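PDB 4XA9: gala protein type 1, 3 or 4 from Legionella pneumophila subsp. pneumophila, which probably binds small GTPases and may stimulate their GTP hydrolysis, using a solenoid of leucine-rich repeats. Local coordinates for residues A179-L182 with A183-N186; A207-T210 with S211-T214; L215-G218 with S219-I222; I143-C146 with F147-L150. One frame throughout, in Å; residues are numbered along the deposited sequence.

All four contacts are local, between neighbouring segments of the leucine-rich repeat solenoid, taken from its two faces. Interactions 1 and 2 lie where helices 176-184 and 203-207 give way to the loops that lead back to the sheet. They touch, A183 O receiving N209 ND2 at 2.9 Å, and combine buried asparagines with exposed residues such as K184 and T210. Interactions 3 and 4 lie where strands 214-216 and 142-144 of one sheet run into their asparagine turns, centres about 16 Å apart. Every touching residue there is buried, and an asparagine amide binds a leucine carbonyl beside apolar contacts, leucine with isoleucine in interaction 3 and leucine with leucine in interaction 4. Both also adjoin another protein chain.

Interaction 1 of 4, residues A179-L182 with A183-N186; sequences AIEL and AKNN
K184 lies alongside I180 and alongside E181 in the last turns of helix 176-184, pointing the same way as each. The lysine chain is fully extended beyond CG, which carries its methylenes back along the helix over I180 O; CG comes within 3.3 Å of this oxygen, and CE rests 3.8 Å from I180 CG2. E181 starts out away from the 183-186 segment, but a bend at chi2 (-50°) folds its carboxylate back beside the lysine. OE2 and NZ then stand 3.6 Å apart, a long salt bridge and a doubtful one, since K184 was modelled in two conformers. Beneath these side chains the backbone is regular: A183 N donates to A179 O at 2.8 Å and K184 N to I180 O at 3.0 Å. The pattern weakens at N185, whose N makes two weak bonds, to E181 O and L182 O, while its CB packs against L182 O at 3.1 Å. With CG anti to its backbone N (chi1 176°), N185 turns its amide out of the helix, where OD1 accepts from Q187 N and L188 N and ND2 donates to A159 O in the preceding helix. A183 meanwhile faces H205 and F206 of the following helix. This is the C-terminal end of a helix in a beta-alpha-beta unit of the leucine-rich repeat fold, tied by its asparagine to the preceding helix.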
loop_
_atom_site.group_PDB
_atom_site.type_symbol
_atom_site.label_atom_id
_atom_site.label_comp_id
_atom_site.label_asym_id
_atom_site.label_seq_id
_atom_site.Cartn_x
_atom_site.Cartn_y
_atom_site.Cartn_z
ATOM N N ALA A 179 1.342 -21.945 -0.018
ATOM C CA ALA A 179 0.112 -21.769 -0.783
ATOM C C ALA A 179 -0.672 -23.073 -0.873
ATOM O O ALA A 179 -1.899 -23.074 -0.776
ATOM C CB ALA A 179 0.423 -21.236 -2.172
ATOM N N ILE A 180 0.036 -24.184 -1.049
ATOM C CA ILE A 180 -0.619 -25.484 -1.128
ATOM C C ILE A 180 -1.349 -25.816 0.178
ATOM O O ILE A 180 -2.473 -26.323 0.154
ATOM C CB ILE A 180 0.392 -26.595 -1.488
ATOM C CG1 ILE A 180 0.792 -26.463 -2.957
ATOM C CG2 ILE A 180 -0.209 -27.979 -1.249
ATOM C CD1 ILE A 180 1.959 -27.339 -3.376
ATOM N N GLU A 181 -0.741 -25.502 1.318
ATOM C CA GLU A 181 -1.398 -25.777 2.594
ATOM C C GLU A 181 -2.626 -24.883 2.782
ATOM O O GLU A 181 -3.652 -25.325 3.297
ATOM C CB GLU A 181 -0.417 -25.611 3.757
ATOM C CG GLU A 181 0.748 -26.591 3.687
ATOM C CD GLU A 181 0.290 -28.028 3.469
ATOM O OE1 GLU A 181 -0.592 -28.502 4.221
ATOM O OE2 GLU A 181 0.801 -28.674 2.527
ATOM N N LEU A 182 -2.531 -23.632 2.345
ATOM C CA LEU A 182 -3.691 -22.748 2.360
ATOM C C LEU A 182 -4.788 -23.266 1.426
ATOM O O LEU A 182 -5.975 -23.154 1.726
ATOM C CB LEU A 182 -3.288 -21.324 1.968
ATOM C CG LEU A 182 -2.551 -20.528 3.046
ATOM C CD1 LEU A 182 -2.009 -19.224 2.479
ATOM C CD2 LEU A 182 -3.467 -20.250 4.228
ATOM N N ALA A 183 -4.387 -23.832 0.293
ATOM C CA ALA A 183 -5.347 -24.387 -0.654
ATOM C C ALA A 183 -6.113 -25.557 -0.043
ATOM O O ALA A 183 -7.307 -25.725 -0.299
ATOM C CB ALA A 183 -4.642 -24.827 -1.930
ATOM N N LYS A 184 -5.420 -26.354 0.766
ATOM C CA LYS A 184 -6.023 -27.522 1.401
ATOM C C LYS A 184 -7.045 -27.134 2.471
ATOM O O LYS A 184 -7.933 -27.925 2.805
ATOM C CB LYS A 184 -4.940 -28.418 2.009
ATOM C CG LYS A 184 -4.056 -29.107 0.978
ATOM C CD LYS A 184 -3.000 -29.989 1.634
ATOM C CE LYS A 184 -2.136 -30.672 0.583
ATOM N NZ LYS A 184 -1.063 -31.511 1.191
ATOM N N ASN A 185 -6.908 -25.918 3.004
ATOM C CA ASN A 185 -7.840 -25.375 3.992
ATOM C C ASN A 185 -9.275 -25.409 3.476
ATOM O O ASN A 185 -9.528 -25.067 2.321
ATOM C CB ASN A 185 -7.448 -23.937 4.352
ATOM C CG ASN A 185 -8.427 -23.279 5.299
ATOM O OD1 ASN A 185 -9.530 -22.911 4.902
ATOM N ND2 ASN A 185 -8.009 -23.082 6.544
ATOM N N ASN A 186 -10.211 -25.810 4.332
ATOM C CA ASN A 186 -11.610 -25.931 3.927
ATOM C C ASN A 186 -12.545 -24.895 4.534
ATOM O O ASN A 186 -13.760 -25.044 4.454
ATOM C CB ASN A 186 -12.139 -27.325 4.272
ATOM C CG ASN A 186 -11.447 -28.419 3.490
ATOM O OD1 ASN A 186 -11.719 -28.608 2.304
ATOM N ND2 ASN A 186 -10.560 -29.154 4.151
#

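Interaction 2 of 4, residues A207-T210 with S211-T214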
loop_
_atom_site.group_PDB
_atom_site.type_symbol
_atom_site.label_atom_id
_atom_site.label_comp_id
_atom_site.label_asym_id
_atom_site.label_seq_id
_atom_site.Cartn_x
_atom_site.Cartn_y
_atom_site.Cartn_z
ATOM N N ALA A 207 -7.531 -25.580 -7.593
ATOM C CA ALA A 207 -8.615 -26.078 -8.434
ATOM C C ALA A 207 -9.463 -27.085 -7.656
ATOM O O ALA A 207 -10.676 -27.172 -7.853
ATOM C CB ALA A 207 -8.072 -26.714 -9.714
ATOM N N ASN A 208 -8.832 -27.838 -6.763
ATOM C CA ASN A 208 -9.571 -28.853 -6.012
ATOM C C ASN A 208 -10.082 -28.352 -4.655
ATOM O O ASN A 208 -10.756 -29.084 -3.926
ATOM C CB ASN A 208 -8.710 -30.106 -5.829
ATOM C CG ASN A 208 -8.543 -30.893 -7.124
ATOM O OD1 ASN A 208 -9.370 -30.798 -8.034
ATOM N ND2 ASN A 208 -7.483 -31.690 -7.201
ATOM N N ASN A 209 -9.760 -27.107 -4.323
ATOM C CA ASN A 209 -10.344 -26.444 -3.162
ATOM C C ASN A 209 -11.861 -26.316 -3.322
ATOM O O ASN A 209 -12.354 -26.049 -4.421
ATOM C CB ASN A 209 -9.705 -25.061 -2.972
ATOM C CG ASN A 209 -10.368 -24.250 -1.873
ATOM O OD1 ASN A 209 -11.434 -23.674 -2.076
ATOM N ND2 ASN A 209 -9.724 -24.180 -0.715
ATOM N N THR A 210 -12.606 -26.502 -2.235
ATOM C CA THR A 210 -14.063 -26.446 -2.315
ATOM C C THR A 210 -14.681 -25.308 -1.501
ATOM O O THR A 210 -15.899 -25.141 -1.495
ATOM C CB THR A 210 -14.697 -27.763 -1.835
ATOM O OG1 THR A 210 -14.278 -28.031 -0.489
ATOM C CG2 THR A 210 -14.289 -28.924 -2.741
ATOM N N SER A 211 -13.850 -24.515 -0.834
ATOM C CA SER A 211 -14.349 -23.480 0.070
ATOM C C SER A 211 -14.254 -22.076 -0.527
ATOM O O SER A 211 -15.163 -21.262 -0.368
ATOM C CB SER A 211 -13.592 -23.527 1.403
ATOM O OG SER A 211 -12.220 -23.198 1.235
ATOM N N LEU A 212 -13.152 -21.793 -1.214
ATOM C CA LEU A 212 -12.913 -20.461 -1.774
ATOM C C LEU A 212 -13.944 -20.016 -2.815
ATOM O O LEU A 212 -14.310 -20.786 -3.704
ATOM C CB LEU A 212 -11.524 -20.417 -2.409
ATOM C CG LEU A 212 -10.318 -20.545 -1.485
ATOM C CD1 LEU A 212 -9.054 -20.655 -2.328
ATOM C CD2 LEU A 212 -10.232 -19.351 -0.525
ATOM N N SER A 213 -14.391 -18.765 -2.710
ATOM C CA SER A 213 -15.158 -18.133 -3.786
ATOM C C SER A 213 -14.413 -16.903 -4.313
ATOM O O SER A 213 -14.713 -16.394 -5.391
ATOM C CB SER A 213 -16.564 -17.754 -3.314
ATOM O OG SER A 213 -16.522 -16.774 -2.296
ATOM N N THR A 214 -13.435 -16.437 -3.546
ATOM C CA THR A 214 -12.518 -15.407 -4.015
ATOM C C THR A 214 -11.072 -15.877 -3.867
ATOM O O THR A 214 -10.674 -16.349 -2.799
ATOM C CB THR A 214 -12.693 -14.082 -3.245
ATOM O OG1 THR A 214 -14.014 -13.569 -3.461
ATOM C CG2 THR A 214 -11.671 -13.050 -3.719
HETATM O O HOH W 1 -13.345 -23.329 -4.175
#
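From N209 to L212 the chain turns sharply between helix 203-207 and strand 214-216. N209 is extended (phi -62°, psi 141°), T210 and S211 curl the backbone back, and L212 resumes an extended path, an arrangement that points two consecutive N-H groups at one side chain. A chi1 near 180° on N209 sends its amide into the bend, and OD1 takes both donors. L212 N approaches in the carbonyl plane at 2.7 Å, nearly straight, whereas S211 N, at 2.8 Å, comes from well above that plane. A water 2.9 Å from N209 OD1 also lies 2.8 Å from L212 O and can bridge the two, although more acceptors surround it than it has protons. The side chains of N209 and L212 are roughly perpendicular, L212 CB lying 3.3 Å from OD1. N209 ND2 is anchored to A183 O; its bond to S211 OG is weak and rests on one of two serine conformers. That hydroxyl pairs chiefly with L188 O, and the leucine packs on L188 and L191. The result is an Asx turn that also captures the next N-H, part of the descending loop that joins helix to strand in a leucine-rich repeat.

Interaction 3 of 4, residues L215-G218 with S219-I222; sequences LHLG and SNQI
N220 reaches back to L217 in the asparagine turn of a leucine-rich repeat, the LxLxxNxI stretch in which the chain leaves strand 214-216 and bends toward the helical side. S219 permits the reversal with left-handed backbone angles (phi 51°), after which the N220 side chain starts out toward the 215-218 segment. Its CG lies anti to the carbonyl carbon, and chi2 of -76° turns the amide so that ND2 points at L217 O, with a separation of 3.0 Å and an almost linear N-H...O angle of 174°. The two groups meet unequally: the oxygen lies practically in the plane of the asparagine amide, while ND2 stands far above the plane of the leucine carbonyl. That carbonyl also receives N244 ND2 of the next turn. N220 ND2 is shared with L193 O, its stronger partner, and OD1 accepts from I198 N, so both ends of the amide are bound to the preceding repeat. This is the asparagine ladder, in which equivalent side chains link successive coils through backbone groups of the turns. On the strand side, H216 pairs through NE2 with D238 OD2 and through ND1 with the backbone of another protein chain, whose apolar side chain also packs on S219. Inside the coil, L217 and I222 cross at about a right angle. The isoleucine chain is extended beyond CG1, and its terminal CD1 is equally far, 3.7 Å, from L217 CB and L217 CD1.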
loop_
_atom_site.group_PDB
_atom_site.type_symbol
_atom_site.label_atom_id
_atom_site.label_comp_id
_atom_site.label_asym_id
_atom_site.label_seq_id
_atom_site.Cartn_x
_atom_site.Cartn_y
_atom_site.Cartn_z
ATOM N N LEU A 215 -10.294 -15.754 -4.938
ATOM C CA LEU A 215 -8.876 -16.105 -4.902
ATOM C C LEU A 215 -8.058 -15.127 -5.743
ATOM O O LEU A 215 -8.227 -15.059 -6.958
ATOM C CB LEU A 215 -8.664 -17.545 -5.395
ATOM C CG LEU A 215 -7.229 -18.085 -5.499
ATOM C CD1 LEU A 215 -6.524 -18.041 -4.155
ATOM C CD2 LEU A 215 -7.214 -19.518 -6.059
ATOM N N HIS A 216 -7.190 -14.360 -5.089
ATOM C CA HIS A 216 -6.312 -13.418 -5.781
ATOM C C HIS A 216 -4.873 -13.905 -5.730
ATOM O O HIS A 216 -4.294 -14.049 -4.649
ATOM C CB HIS A 216 -6.405 -12.018 -5.163
ATOM C CG HIS A 216 -7.720 -11.336 -5.390
ATOM N ND1 HIS A 216 -7.921 -10.001 -5.105
ATOM C CD2 HIS A 216 -8.898 -11.800 -5.868
ATOM C CE1 HIS A 216 -9.166 -9.671 -5.401
ATOM N NE2 HIS A 216 -9.781 -10.744 -5.867
ATOM N N LEU A 217 -4.299 -14.152 -6.902
ATOM C CA LEU A 217 -2.930 -14.642 -7.006
ATOM C C LEU A 217 -2.105 -13.786 -7.958
ATOM O O LEU A 217 -1.214 -14.288 -8.648
ATOM C CB LEU A 217 -2.918 -16.103 -7.476
ATOM C CG LEU A 217 -3.423 -17.143 -6.472
ATOM C CD1 LEU A 217 -3.590 -18.509 -7.132
ATOM C CD2 LEU A 217 -2.462 -17.233 -5.299
ATOM N N GLY A 218 -2.410 -12.495 -8.000
ATOM C CA GLY A 218 -1.712 -11.586 -8.893
ATOM C C GLY A 218 -0.214 -11.498 -8.644
ATOM O O GLY A 218 0.257 -11.757 -7.535
ATOM N N SER A 219 0.529 -11.152 -9.691
ATOM C CA SER A 219 1.961 -10.896 -9.592
ATOM C C SER A 219 2.722 -12.010 -8.890
ATOM O O SER A 219 3.521 -11.756 -7.988
ATOM C CB SER A 219 2.213 -9.571 -8.872
ATOM O OG SER A 219 1.683 -8.496 -9.621
ATOM N N ASN A 220 2.448 -13.246 -9.288
ATOM C CA ASN A 220 3.248 -14.373 -8.856
ATOM C C ASN A 220 3.983 -14.923 -10.075
ATOM O O ASN A 220 4.346 -14.154 -10.965
ATOM C CB ASN A 220 2.382 -15.438 -8.180
ATOM C CG ASN A 220 2.025 -15.074 -6.739
ATOM O OD1 ASN A 220 2.859 -15.184 -5.848
ATOM N ND2 ASN A 220 0.781 -14.674 -6.508
ATOM N N GLN A 221 4.193 -16.237 -10.127
ATOM C CA GLN A 221 4.928 -16.851 -11.233
ATOM C C GLN A 221 4.035 -17.803 -12.036
ATOM O O GLN A 221 4.523 -18.676 -12.749
ATOM C CB GLN A 221 6.148 -17.610 -10.710
ATOM C CG GLN A 221 7.112 -16.775 -9.883
ATOM C CD GLN A 221 8.206 -17.620 -9.247
ATOM O OE1 GLN A 221 8.563 -18.688 -9.751
ATOM N NE2 GLN A 221 8.732 -17.151 -8.119
ATOM N N ILE A 222 2.725 -17.637 -11.904
ATOM C CA ILE A 222 1.775 -18.548 -12.529
ATOM C C ILE A 222 1.774 -18.346 -14.048
ATOM O O ILE A 222 1.845 -17.214 -14.523
ATOM C CB ILE A 222 0.370 -18.341 -11.927
ATOM C CG1 ILE A 222 0.417 -18.630 -10.423
ATOM C CG2 ILE A 222 -0.674 -19.202 -12.624
ATOM C CD1 ILE A 222 -0.870 -18.304 -9.681
#

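Interaction 4 of 4, residues I143-C146 with F147-L150; sequences IDLC and FNSL
N148 binds L145 O through both its side chain and its backbone. The side-chain hydrogen bond is the stronger, ND2 to L145 O at 2.9 Å with an N-H...O angle of 163°; CG opposite the carbonyl carbon (chi1 -68°) swings the amide back to L145 O. The oxygen lies close to the asparagine amide plane, but the donor stands well above the plane of the leucine carbonyl. N148 N reaches the same oxygen at 3.3 Å, a weak bond that closes a type II beta turn from L145 to N148. Just before it, D144 OD1 takes C146 N at 3.2 Å nearly along its own C-O axis, forming an Asx turn at the entry to the bend. Both ends of the amide also reach back to the preceding repeat: OD1 accepts from N125 N and I127 N, ND2 donates to A122 O. F147 occupies the third position of the turn with a positive phi of 67°. Its ring turns back over C146, whose CB lies over one face in a CH-pi contact, 4.2 Å from the centroid. Another protein chain continues this surface, stacking an aromatic ring on F147 and bonding to S149 OG. On the interior side L150 lies across L145, their CD1 atoms 3.8 Å apart, and both touch L158 of helix 151-159. The chemistry is thus divided: leucines close the repeat's core, the buried asparagine bonds backbone groups of two adjoining repeats, and F147 of the turn and S149 just after it present aromatic and polar surface to the partner protein.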
loop_
_atom_site.group_PDB
_atom_site.type_symbol
_atom_site.label_atom_id
_atom_site.label_comp_id
_atom_site.label_asym_id
_atom_site.label_seq_id
_atom_site.Cartn_x
_atom_site.Cartn_y
_atom_site.Cartn_z
ATOM N N ILE A 143 -8.123 -11.713 8.691
ATOM C CA ILE A 143 -6.815 -11.111 8.948
ATOM C C ILE A 143 -6.188 -10.623 7.642
ATOM O O ILE A 143 -6.161 -11.346 6.639
ATOM C CB ILE A 143 -5.815 -12.094 9.617
ATOM C CG1 ILE A 143 -6.523 -13.079 10.551
ATOM C CG2 ILE A 143 -4.751 -11.324 10.405
ATOM C CD1 ILE A 143 -5.552 -14.004 11.282
ATOM N N ASP A 144 -5.682 -9.395 7.666
ATOM C CA ASP A 144 -4.923 -8.842 6.554
ATOM C C ASP A 144 -3.490 -8.640 7.020
ATOM O O ASP A 144 -3.233 -7.842 7.929
ATOM C CB ASP A 144 -5.543 -7.526 6.072
ATOM C CG ASP A 144 -4.958 -7.041 4.744
ATOM O OD1 ASP A 144 -3.761 -7.297 4.476
ATOM O OD2 ASP A 144 -5.697 -6.385 3.973
ATOM N N LEU A 145 -2.560 -9.359 6.400
ATOM C CA LEU A 145 -1.168 -9.350 6.836
ATOM C C LEU A 145 -0.182 -8.941 5.743
ATOM O O LEU A 145 0.990 -9.305 5.807
ATOM C CB LEU A 145 -0.779 -10.735 7.368
ATOM C CG LEU A 145 -1.486 -11.145 8.654
ATOM C CD1 LEU A 145 -1.228 -12.612 8.989
ATOM C CD2 LEU A 145 -1.042 -10.228 9.795
ATOM N N CYS A 146 -0.648 -8.187 4.751
ATOM C CA CYS A 146 0.209 -7.780 3.635
ATOM C C CYS A 146 1.486 -7.107 4.122
ATOM O O CYS A 146 1.471 -6.416 5.134
ATOM C CB CYS A 146 -0.539 -6.837 2.693
ATOM S SG CYS A 146 -1.949 -7.586 1.874
ATOM N N PHE A 147 2.583 -7.331 3.402
ATOM C CA PHE A 147 3.878 -6.703 3.683
ATOM C C PHE A 147 4.484 -7.159 5.003
ATOM O O PHE A 147 5.239 -6.416 5.628
ATOM C CB PHE A 147 3.772 -5.169 3.685
ATOM C CG PHE A 147 3.027 -4.599 2.505
ATOM C CD1 PHE A 147 3.503 -4.770 1.214
ATOM C CD2 PHE A 147 1.875 -3.857 2.696
ATOM C CE1 PHE A 147 2.830 -4.238 0.131
ATOM C CE2 PHE A 147 1.192 -3.318 1.614
ATOM C CZ PHE A 147 1.674 -3.507 0.329
ATOM N N ASN A 148 4.145 -8.371 5.426
ATOM C CA ASN A 148 4.803 -9.022 6.558
ATOM C C ASN A 148 5.473 -10.308 6.085
ATOM O O ASN A 148 4.832 -11.139 5.442
ATOM C CB ASN A 148 3.814 -9.349 7.684
ATOM C CG ASN A 148 3.265 -8.109 8.368
ATOM O OD1 ASN A 148 3.945 -7.481 9.183
ATOM N ND2 ASN A 148 2.019 -7.765 8.058
ATOM N N SER A 149 6.749 -10.484 6.400
ATOM C CA SER A 149 7.455 -11.692 5.969
ATOM C C SER A 149 7.006 -12.901 6.785
ATOM O O SER A 149 7.703 -13.345 7.700
ATOM C CB SER A 149 8.969 -11.503 6.082
ATOM O OG SER A 149 9.661 -12.633 5.569
ATOM N N LEU A 150 5.831 -13.427 6.450
ATOM C CA LEU A 150 5.260 -14.558 7.173
ATOM C C LEU A 150 5.971 -15.851 6.811
ATOM O O LEU A 150 6.048 -16.768 7.624
ATOM C CB LEU A 150 3.767 -14.707 6.866
ATOM C CG LEU A 150 2.847 -13.507 7.084
ATOM C CD1 LEU A 150 1.435 -13.861 6.649
ATOM C CD2 LEU A 150 2.875 -13.065 8.543
#